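Local structure of ureidoglycolate hydrolase (Arabidopsis thaliana, 4PXE) at residues S11-D16 and I115-R120. The protein hydrolyses (S)-ureidoglycolate to glyoxylate, ammonium and carbon dioxide in purine breakdown, as a manganese-dependent homodimeric amidohydrolase of the peptidase M20 family. Sequence-based numbering, arbitrary orientation.
Sequences SSLSVD and INVLKR
Val117, on the last turn of helix 105-120, packs against Leu13 and Val15 of the extended link that runs from helix 9-12 to Asp16, the N-cap of helix 17-28 (its OD1 takes Gly19 N), in this M20-family chain and away from the two-manganese active site. The tight part is apolar. With CG1 anti to the backbone N (chi1 163°), Val117 turns one methyl to each partner: CG1 lies 3.7 Å from Leu13 CD2, the two side chains crossing at about a right angle, and CG2 3.8 Å from Val15 CG2. Leu13 CD2 also reaches Leu118 CD2 at 4.2 Å, while helix 410-429 covers Val15 and touches Val117 through Ser421. An alanine in place of Val117 would probably open a gap between the helix and Leu13 and Val15, since both touching methyls would be gone. The looser side is polar, with Ser14, Asp16 and Arg120 exposed. There a water accepts from Ser14 N (3.1 Å) and donates to Val117 O (2.8 Å), tying link to helix. Glu113 OE2 accepts from Asp16 N and forms a salt bridge with Arg120 NH2, which probably steadies the guanidinium. The same NH2 gives Ser14 O a nearly straight 2.9 Å hydrogen bond (176°), lying in both the guanidinium and carbonyl planes.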
# COMPACT_ATOMS: atom_id res chain seq x y z
N SER A 11 12.03 -51.22 -5.75
CA SER A 11 11.29 -51.82 -4.64
C SER A 11 11.94 -51.52 -3.29
O SER A 11 11.27 -51.58 -2.26
CB SER A 11 11.13 -53.33 -4.84
OG SER A 11 12.38 -53.98 -4.78
N SER A 12 13.22 -51.16 -3.31
CA SER A 12 13.95 -50.87 -2.07
C SER A 12 13.79 -49.43 -1.58
O SER A 12 14.19 -49.12 -0.46
CB SER A 12 15.44 -51.15 -2.26
OG SER A 12 16.06 -50.09 -2.98
N LEU A 13 13.24 -48.56 -2.41
CA LEU A 13 13.14 -47.15 -2.04
C LEU A 13 12.11 -46.95 -0.93
O LEU A 13 10.95 -47.33 -1.08
CB LEU A 13 12.76 -46.30 -3.26
CG LEU A 13 13.69 -46.38 -4.48
CD1 LEU A 13 13.18 -45.45 -5.59
CD2 LEU A 13 15.13 -46.05 -4.11
N SER A 14 12.54 -46.38 0.19
CA SER A 14 11.59 -46.04 1.25
C SER A 14 11.87 -44.65 1.80
O SER A 14 13.01 -44.29 2.10
CB SER A 14 11.60 -47.09 2.37
OG SER A 14 12.76 -46.98 3.17
N VAL A 15 10.80 -43.88 1.92
CA VAL A 15 10.85 -42.48 2.32
C VAL A 15 10.40 -42.36 3.76
O VAL A 15 9.48 -43.06 4.18
CB VAL A 15 9.92 -41.62 1.41
CG1 VAL A 15 9.83 -40.18 1.90
CG2 VAL A 15 10.37 -41.69 -0.05
N ASP A 16 11.03 -41.47 4.51
CA ASP A 16 10.55 -41.14 5.84
C ASP A 16 9.47 -40.07 5.66
O ASP A 16 9.75 -38.88 5.75
CB ASP A 16 11.70 -40.59 6.69
CG ASP A 16 11.29 -40.31 8.13
OD1 ASP A 16 10.10 -40.42 8.47
OD2 ASP A 16 12.18 -39.95 8.93
N ILE A 115 18.12 -37.98 -1.96
CA ILE A 115 19.51 -38.39 -1.75
C ILE A 115 19.60 -39.40 -0.61
O ILE A 115 20.24 -40.45 -0.73
CB ILE A 115 20.41 -37.18 -1.43
CG1 ILE A 115 20.54 -36.28 -2.65
CG2 ILE A 115 21.79 -37.64 -0.97
CD1 ILE A 115 21.15 -36.93 -3.84
N ASN A 116 18.95 -39.09 0.50
CA ASN A 116 18.95 -39.98 1.65
C ASN A 116 18.31 -41.34 1.35
O ASN A 116 18.81 -42.38 1.80
CB ASN A 116 18.31 -39.29 2.86
CG ASN A 116 19.20 -38.18 3.42
OD1 ASN A 116 20.42 -38.33 3.47
ND2 ASN A 116 18.60 -37.07 3.83
N VAL A 117 17.24 -41.33 0.57
CA VAL A 117 16.58 -42.55 0.11
C VAL A 117 17.54 -43.42 -0.71
O VAL A 117 17.67 -44.63 -0.46
CB VAL A 117 15.34 -42.21 -0.76
CG1 VAL A 117 14.89 -43.41 -1.59
CG2 VAL A 117 14.19 -41.67 0.11
N LEU A 118 18.24 -42.81 -1.66
CA LEU A 118 19.19 -43.52 -2.50
C LEU A 118 20.36 -44.07 -1.69
O LEU A 118 20.82 -45.20 -1.92
CB LEU A 118 19.70 -42.60 -3.61
CG LEU A 118 18.71 -42.35 -4.74
CD1 LEU A 118 19.27 -41.31 -5.71
CD2 LEU A 118 18.34 -43.65 -5.47
N LYS A 119 20.84 -43.29 -0.73
CA LYS A 119 21.92 -43.75 0.14
C LYS A 119 21.48 -44.94 1.00
O LYS A 119 22.24 -45.90 1.15
CB LYS A 119 22.49 -42.61 1.00
CG LYS A 119 23.30 -41.61 0.18
CD LYS A 119 24.15 -40.70 1.05
CE LYS A 119 25.10 -39.86 0.19
NZ LYS A 119 26.10 -39.09 0.99
N ARG A 120 20.27 -44.90 1.55
CA ARG A 120 19.76 -46.03 2.34
C ARG A 120 19.67 -47.31 1.51
O ARG A 120 19.82 -48.42 2.03
CB ARG A 120 18.40 -45.73 2.98
CG ARG A 120 18.48 -44.83 4.20
CD ARG A 120 17.16 -44.76 4.97
NE ARG A 120 16.05 -44.18 4.21
CZ ARG A 120 15.75 -42.88 4.19
NH1 ARG A 120 16.49 -42.01 4.86
NH2 ARG A 120 14.70 -42.46 3.49
O HOH W 1 15.67 -46.38 0.37